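Local coordinates for putative metal resistance protein (Proteus mirabilis, PDB 6C29) that is the N-terminal periplasmic part of ScsB, a tandem immunoglobulin-fold module that primes the disulfide isomerase activity of the trimeric partner protein ScsC, probably by thiol-disulfide exchange, at residues Ala135-Glu138 and Trp139-Gln143; Leu171-Gln175 and Gly176-Gln180. All coordinates share one frame; numbering follows the deposited sequence.

Contact 1: residues Ala135-Glu138 and Trp139-Gln143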
ATOM      1  N   ALA A 135       2.152  25.516  -5.049  1.00 27.66           N
ATOM      2  CA  ALA A 135       3.334  26.073  -4.390  1.00 29.07           C
ATOM      3  C   ALA A 135       4.030  25.098  -3.431  1.00 28.58           C
ATOM      4  O   ALA A 135       5.263  25.034  -3.364  1.00 30.25           O
ATOM      5  CB  ALA A 135       2.957  27.338  -3.635  1.00 28.34           C
ATOM      6  N   ASP A 136       3.252  24.344  -2.672  1.00 24.98           N
ATOM      7  CA  ASP A 136       3.883  23.474  -1.699  1.00 24.56           C
ATOM      8  C   ASP A 136       3.874  22.014  -2.104  1.00 23.57           C
ATOM      9  O   ASP A 136       3.860  21.129  -1.252  1.00 20.72           O
ATOM     10  CB  ASP A 136       3.242  23.680  -0.350  1.00 29.10           C
ATOM     11  CG  ASP A 136       1.826  23.211  -0.289  1.00 35.25           C
ATOM     12  OD1 ASP A 136       1.242  22.796  -1.311  1.00 33.87           O
ATOM     13  OD2 ASP A 136       1.298  23.282   0.834  1.00 39.58           O
ATOM     14  N   PHE A 137       3.927  21.777  -3.409  1.00 21.85           N
ATOM     15  CA  PHE A 137       3.918  20.403  -3.929  1.00 17.70           C
ATOM     16  C   PHE A 137       5.098  19.578  -3.422  1.00 17.30           C
ATOM     17  O   PHE A 137       4.898  18.429  -3.019  1.00 16.74           O
ATOM     18  CB  PHE A 137       3.898  20.423  -5.458  1.00 17.68           C
ATOM     19  CG  PHE A 137       3.862  19.067  -6.076  1.00 16.48           C
ATOM     20  CD1 PHE A 137       2.670  18.390  -6.214  1.00 16.85           C
ATOM     21  CD2 PHE A 137       5.023  18.474  -6.552  1.00 18.06           C
ATOM     22  CE1 PHE A 137       2.632  17.153  -6.787  1.00 16.44           C
ATOM     23  CE2 PHE A 137       4.985  17.221  -7.150  1.00 18.23           C
ATOM     24  CZ  PHE A 137       3.802  16.563  -7.266  1.00 15.94           C
ATOM     25  N   GLU A 138       6.313  20.128  -3.454  1.00 17.36           N
ATOM     26  CA  GLU A 138       7.520  19.376  -3.071  1.00 18.63           C
ATOM     27  C   GLU A 138       7.444  18.993  -1.579  1.00 17.03           C
ATOM     28  O   GLU A 138       7.743  17.848  -1.194  1.00 16.95           O
ATOM     29  CB  GLU A 138       8.778  20.197  -3.381  1.00 24.64           C
ATOM     30  CG  GLU A 138      10.099  19.460  -3.196  1.00 34.70           C
ATOM     31  CD  GLU A 138      10.346  18.344  -4.228  1.00 47.51           C
ATOM     32  OE1 GLU A 138       9.550  18.211  -5.190  1.00 53.94           O
ATOM     33  OE2 GLU A 138      11.351  17.599  -4.076  1.00 45.96           O
ATOM     34  N   TRP A 139       6.975  19.915  -0.748  1.00 15.48           N
ATOM     35  CA  TRP A 139       6.759  19.616   0.659  1.00 13.63           C
ATOM     36  C   TRP A 139       5.704  18.537   0.839  1.00 14.38           C
ATOM     37  O   TRP A 139       5.908  17.607   1.646  1.00 13.24           O
ATOM     38  CB  TRP A 139       6.334  20.874   1.414  1.00 14.33           C
ATOM     39  CG  TRP A 139       6.020  20.651   2.869  1.00 16.10           C
ATOM     40  CD1 TRP A 139       6.910  20.556   3.915  1.00 16.85           C
ATOM     41  CD2 TRP A 139       4.710  20.509   3.444  1.00 14.59           C
ATOM     42  NE1 TRP A 139       6.221  20.349   5.102  1.00 14.66           N
ATOM     43  CE2 TRP A 139       4.878  20.316   4.839  1.00 14.25           C
ATOM     44  CE3 TRP A 139       3.419  20.518   2.920  1.00 16.71           C
ATOM     45  CZ2 TRP A 139       3.788  20.171   5.717  1.00 14.43           C
ATOM     46  CZ3 TRP A 139       2.338  20.355   3.802  1.00 17.31           C
ATOM     47  CH2 TRP A 139       2.539  20.190   5.176  1.00 16.12           C
ATOM     48  N   GLN A 140       4.566  18.669   0.156  1.00 13.77           N
ATOM     49  CA  GLN A 140       3.528  17.652   0.243  1.00 14.72           C
ATOM     50  C   GLN A 140       4.072  16.307  -0.212  1.00 12.84           C
ATOM     51  O   GLN A 140       3.790  15.313   0.427  1.00 11.77           O
ATOM     52  CB  GLN A 140       2.280  18.018  -0.594  1.00 16.58           C
ATOM     53  CG  GLN A 140       1.407  19.171  -0.030  1.00 26.62           C
ATOM     54  CD  GLN A 140      -0.062  19.022  -0.463  1.00 37.92           C
ATOM     55  OE1 GLN A 140      -0.403  18.163  -1.292  1.00 42.50           O
ATOM     56  NE2 GLN A 140      -0.932  19.838   0.117  1.00 41.80           N
ATOM     57  N   TYR A 141       4.876  16.289  -1.272  1.00 13.44           N
ATOM     58  CA  TYR A 141       5.406  15.024  -1.796  1.00 13.09           C
ATOM     59  C   TYR A 141       6.354  14.398  -0.764  1.00 14.20           C
ATOM     60  O   TYR A 141       6.309  13.177  -0.527  1.00 13.35           O
ATOM     61  CB  TYR A 141       6.148  15.237  -3.130  1.00 13.80           C
ATOM     62  CG  TYR A 141       6.137  14.008  -3.967  1.00 13.63           C
ATOM     63  CD1 TYR A 141       7.049  13.003  -3.776  1.00 14.09           C
ATOM     64  CD2 TYR A 141       5.183  13.850  -4.966  1.00 13.71           C
ATOM     65  CE1 TYR A 141       6.989  11.878  -4.528  1.00 14.83           C
ATOM     66  CE2 TYR A 141       5.110  12.730  -5.719  1.00 15.71           C
ATOM     67  CZ  TYR A 141       6.027  11.752  -5.515  1.00 15.67           C
ATOM     68  OH  TYR A 141       6.013  10.581  -6.253  1.00 17.21           O
ATOM     69  N   ASN A 142       7.239  15.194  -0.171  1.00 14.58           N
ATOM     70  CA  ASN A 142       8.163  14.667   0.828  1.00 15.46           C
ATOM     71  C   ASN A 142       7.450  14.206   2.087  1.00 14.45           C
ATOM     72  O   ASN A 142       7.843  13.208   2.683  1.00 14.63           O
ATOM     73  CB  ASN A 142       9.226  15.692   1.143  1.00 16.94           C
ATOM     74  CG  ASN A 142      10.232  15.839   0.014  1.00 22.56           C
ATOM     75  OD1 ASN A 142      10.403  14.939  -0.809  1.00 23.72           O
ATOM     76  ND2 ASN A 142      10.910  16.972  -0.019  1.00 23.78           N
ATOM     77  N   GLN A 143       6.430  14.930   2.505  1.00 13.72           N
ATOM     78  CA  GLN A 143       5.619  14.490   3.636  1.00 12.79           C
ATOM     79  C   GLN A 143       4.976  13.134   3.360  1.00 12.27           C
ATOM     80  O   GLN A 143       4.957  12.264   4.229  1.00 13.22           O
ATOM     81  CB  GLN A 143       4.507  15.518   3.955  1.00 14.13           C
ATOM     82  CG  GLN A 143       4.936  16.863   4.557  1.00 16.27           C
ATOM     83  CD  GLN A 143       5.490  16.727   5.961  1.00 20.22           C
ATOM     84  OE1 GLN A 143       4.737  16.444   6.895  1.00 27.91           O
ATOM     85  NE2 GLN A 143       6.786  16.895   6.112  1.00 24.18           N
TER
HETATM   86  O   HOH W   1       9.870  15.363  -3.616  1.00 33.74           O
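Phe-137 and Tyr-141 sit one turn apart on the short alpha-helix 137-145, the one helix in a tandem immunoglobulin-fold chain of strands and loops, and their rings run side by side, pointing the same way. The planes are turned 47° against each other with centroids 5.8 Å apart, an oblique pairing in which the far end of Phe-137 meets the flank of Tyr-141: CZ of Phe-137 is 3.8 Å from CD2 of Tyr-141. Both CG atoms stand anti to their own backbone N, which sends the two rings off the same flank of the helix onto Leu-33 of strand 30-38. Tyr-141 OH hydrogen-bonds Ile-95 O of the neighbouring strand 90-97, and Lys-31 of strand 30-38 makes a cation-pi contact with the Tyr-141 ring.

The other faces of the helix mix polar and aliphatic groups. At the N-cap position, Asp-136 slants across Gln-140, its OD1 lying 3.8 Å from CG of Gln-140; the carboxylate makes no capping bond. Trp-139 carries CG of Gln-143 over the centre of one ring face. Beneath these side chains run i to i+4 backbone bonds, Gln-140 N to Asp-136 O being 2.9 Å long and nearly straight at 167°.

Glu-138 and Asn-142 hold their carboxylate and amide planes 80° apart, almost perpendicular. OE1 of Glu-138 is in a salt bridge with Lys-31, while a water spans the gap to the amide, donating a 2.9 Å bond to Asn-142 OD1 and a weak one of 2.7 Å to Glu-138 OE2.

Contact 2: residues Leu171-Gln175 and Gly176-Gln180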
ATOM      1  N   LEU A 171      12.460 -12.704  12.986  1.00 14.23           N
ATOM      2  CA  LEU A 171      12.980 -11.398  12.604  1.00 13.94           C
ATOM      3  C   LEU A 171      13.823 -10.835  13.724  1.00 15.69           C
ATOM      4  O   LEU A 171      13.368 -10.721  14.860  1.00 17.48           O
ATOM      5  CB  LEU A 171      11.840 -10.427  12.275  1.00 16.25           C
ATOM      6  CG  LEU A 171      10.820 -10.935  11.260  1.00 21.58           C
ATOM      7  CD1 LEU A 171       9.690  -9.948  11.084  1.00 24.84           C
ATOM      8  CD2 LEU A 171      11.470 -11.165   9.914  1.00 27.11           C
ATOM      9  N   GLN A 172      15.039 -10.437  13.395  1.00 15.72           N
ATOM     10  CA  GLN A 172      15.941  -9.860  14.372  1.00 15.20           C
ATOM     11  C   GLN A 172      15.974  -8.350  14.242  1.00 14.96           C
ATOM     12  O   GLN A 172      16.185  -7.824  13.148  1.00 16.67           O
ATOM     13  CB  GLN A 172      17.353 -10.405  14.207  1.00 18.08           C
ATOM     14  CG  GLN A 172      18.302  -9.823  15.235  1.00 23.21           C
ATOM     15  CD  GLN A 172      19.731 -10.321  15.062  1.00 34.73           C
ATOM     16  OE1 GLN A 172      20.286 -10.294  13.959  1.00 40.13           O
ATOM     17  NE2 GLN A 172      20.343 -10.741  16.162  1.00 41.51           N
ATOM     18  N   ARG A 173      15.752  -7.646  15.343  1.00 15.46           N
ATOM     19  CA  ARG A 173      15.832  -6.201  15.331  1.00 16.51           C
ATOM     20  C   ARG A 173      17.288  -5.776  15.215  1.00 19.45           C
ATOM     21  O   ARG A 173      18.147  -6.361  15.842  1.00 22.10           O
ATOM     22  CB  ARG A 173      15.198  -5.616  16.573  1.00 19.53           C
ATOM     23  CG  ARG A 173      14.960  -4.114  16.434  1.00 28.46           C
ATOM     24  CD  ARG A 173      14.110  -3.520  17.534  1.00 37.00           C
ATOM     25  NE  ARG A 173      14.176  -2.055  17.489  1.00 42.10           N
ATOM     26  CZ  ARG A 173      13.135  -1.236  17.541  1.00 39.57           C
ATOM     27  NH1 ARG A 173      11.911  -1.709  17.631  1.00 34.67           N
ATOM     28  NH2 ARG A 173      13.327   0.075  17.489  1.00 42.61           N
ATOM     29  N   GLU A 174      17.575  -4.780  14.378  1.00 18.59           N
ATOM     30  CA  GLU A 174      18.966  -4.369  14.116  1.00 23.15           C
ATOM     31  C   GLU A 174      19.619  -3.805  15.363  1.00 25.01           C
ATOM     32  O   GLU A 174      20.746  -4.157  15.734  1.00 26.73           O
ATOM     33  CB  GLU A 174      19.002  -3.325  12.998  1.00 28.30           C
ATOM     34  CG  GLU A 174      20.428  -2.930  12.581  1.00 38.82           C
ATOM     35  CD  GLU A 174      20.490  -1.801  11.558  1.00 51.71           C
ATOM     36  OE1 GLU A 174      19.486  -1.538  10.865  1.00 48.43           O
ATOM     37  OE2 GLU A 174      21.570  -1.181  11.448  1.00 63.97           O
ATOM     38  N   GLN A 175      18.890  -2.900  15.990  1.00 24.38           N
ATOM     39  CA  GLN A 175      19.297  -2.216  17.191  1.00 29.85           C
ATOM     40  C   GLN A 175      18.146  -2.165  18.198  1.00 28.03           C
ATOM     41  O   GLN A 175      17.008  -1.848  17.842  1.00 27.85           O
ATOM     42  CB  GLN A 175      19.750  -0.802  16.866  1.00 39.21           C
ATOM     43  CG  GLN A 175      20.448  -0.172  18.023  1.00 55.68           C
ATOM     44  CD  GLN A 175      20.814   1.265  17.774  1.00 71.90           C
ATOM     45  OE1 GLN A 175      20.959   1.707  16.627  1.00 77.58           O
ATOM     46  NE2 GLN A 175      20.956   2.017  18.859  1.00 76.29           N
ATOM     47  N   GLY A 176      18.446  -2.484  19.444  1.00 27.00           N
ATOM     48  CA  GLY A 176      17.457  -2.433  20.500  1.00 28.36           C
ATOM     49  C   GLY A 176      16.479  -3.594  20.487  1.00 23.08           C
ATOM     50  O   GLY A 176      16.703  -4.627  19.859  1.00 22.98           O
ATOM     51  N   ASP A 177      15.408  -3.406  21.242  1.00 18.89           N
ATOM     52  CA  ASP A 177      14.368  -4.404  21.428  1.00 17.15           C
ATOM     53  C   ASP A 177      13.096  -4.043  20.703  1.00 17.79           C
ATOM     54  O   ASP A 177      12.833  -2.866  20.463  1.00 19.10           O
ATOM     55  CB  ASP A 177      14.007  -4.551  22.898  1.00 18.74           C
ATOM     56  CG  ASP A 177      15.099  -5.224  23.722  1.00 25.71           C
ATOM     57  OD1 ASP A 177      16.076  -5.734  23.124  1.00 27.39           O
ATOM     58  OD2 ASP A 177      14.932  -5.269  24.969  1.00 26.41           O
ATOM     59  N   TRP A 178      12.285  -5.053  20.395  1.00 14.77           N
ATOM     60  CA  TRP A 178      10.957  -4.802  19.853  1.00 12.92           C
ATOM     61  C   TRP A 178      10.047  -4.209  20.917  1.00 14.22           C
ATOM     62  O   TRP A 178      10.098  -4.644  22.073  1.00 16.37           O
ATOM     63  CB  TRP A 178      10.373  -6.087  19.302  1.00 11.53           C
ATOM     64  CG  TRP A 178      11.103  -6.639  18.138  1.00 11.00           C
ATOM     65  CD1 TRP A 178      11.975  -7.704  18.147  1.00 11.80           C
ATOM     66  CD2 TRP A 178      11.033  -6.198  16.787  1.00 11.59           C
ATOM     67  NE1 TRP A 178      12.428  -7.951  16.894  1.00 12.29           N
ATOM     68  CE2 TRP A 178      11.876  -7.035  16.033  1.00 12.71           C
ATOM     69  CE3 TRP A 178      10.343  -5.173  16.135  1.00 11.41           C
ATOM     70  CZ2 TRP A 178      12.047  -6.879  14.670  1.00 13.46           C
ATOM     71  CZ3 TRP A 178      10.510  -5.017  14.787  1.00 12.05           C
ATOM     72  CH2 TRP A 178      11.355  -5.851  14.060  1.00 13.02           C
ATOM     73  N   HIS A 179       9.205  -3.242  20.533  1.00 12.82           N
ATOM     74  CA  HIS A 179       8.303  -2.588  21.456  1.00 12.55           C
ATOM     75  C   HIS A 179       6.835  -2.848  21.150  1.00 13.09           C
ATOM     76  O   HIS A 179       6.130  -3.467  21.942  1.00 13.91           O
ATOM     77  CB  HIS A 179       8.613  -1.079  21.462  1.00 13.98           C
ATOM     78  CG  HIS A 179      10.010  -0.787  21.903  1.00 16.46           C
ATOM     79  ND1 HIS A 179      10.928  -0.129  21.109  1.00 23.15           N
ATOM     80  CD2 HIS A 179      10.676  -1.132  23.031  1.00 16.80           C
ATOM     81  CE1 HIS A 179      12.082  -0.046  21.749  1.00 23.39           C
ATOM     82  NE2 HIS A 179      11.954  -0.640  22.925  1.00 18.93           N
ATOM     83  N   GLN A 180       6.365  -2.369  20.007  1.00 12.62           N
ATOM     84  CA  GLN A 180       4.999  -2.595  19.573  0.56 13.08           C
ATOM     85  C   GLN A 180       4.960  -2.876  18.091  1.00 11.89           C
ATOM     86  O   GLN A 180       4.432  -2.072  17.330  1.00 14.25           O
ATOM     87  CB  GLN A 180       4.109  -1.373  19.890  0.56 15.23           C
ATOM     88  CG  GLN A 180       3.940  -1.088  21.375  0.56 16.69           C
ATOM     89  CD  GLN A 180       2.953   0.023  21.636  0.56 19.92           C
ATOM     90  OE1 GLN A 180       3.241   0.950  22.386  0.56 23.77           O
ATOM     91  NE2 GLN A 180       1.768  -0.082  21.034  0.56 18.42           N
TER
HETATM   92  O   HOH W   2      19.020  -5.541  18.692  1.00 38.30           O
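Arg-173 and Trp-178 make the apolar heart of this turn, where the chain leaves strand 166-173 and doubles back. CB of Arg-173 lies over one face of the indole in a CH-pi contact, 3.9 Å from the centroid of the five-membered ring and 25° off its normal. Leu-171 comes from farther along the strand, its CB 4.3 Å from Trp-178 CZ2, while its carbonyl O faces the indole edge near the ring plane. The other walls round the buried indole include Ile-155, Leu-205 and Val-231.

Hydrogen bonding fixes the arginine from within its own segment. NE of Arg-173 gives a 2.9 Å bond to Gln-175 O, which sits in the guanidinium plane. CG anti to the backbone N (chi1 -166°) and an extended run to NE carry the group across the turn to that carbonyl. A water donates to Gly-176 O at 2.8 Å and also reaches Arg-173 O. Gly-176 takes up a positive phi of 76° here, a backbone shape that favours glycine.

Over one guanidinium face lie Asp-177 O, 3.2 Å from Arg-173 NH1 at an angle too poor for a hydrogen bond, and CE1 of His-179.

The charged ends find partners next to the turn: NH1 of Arg-173 forms a salt bridge with Asp-233 and NH2 one with Asp-234, and ND1 of His-179 bonds Asp-234 too. What results is an inter-strand loop of an immunoglobulin-type beta-sandwich, closed over the core by a tryptophan and tied by an arginine-aspartate cluster to the end of strand 226-233.

Contact 1 and contact 2 belong to different domains of the tandem: their centres are 32 Å apart, the nearest atoms about 19 Å, and they do not touch. Along the chain they come in series. Residues 135-143, the start of helix 137-145 with the two residues before it, follow strand 118-128 and lie on the four-stranded sheet that holds strands 16-24, 30-38 and 90-97, in the first domain; the turn at 171-180 leaves the second four-stranded sheet, with strands 155-163 and 204-213. Both set aromatic side chains against beta structure and pair charged groups with residues outside the segments, a lysine in one case and two aspartates in the other. Neither includes a cysteine, so neither supplies a redox thiol itself.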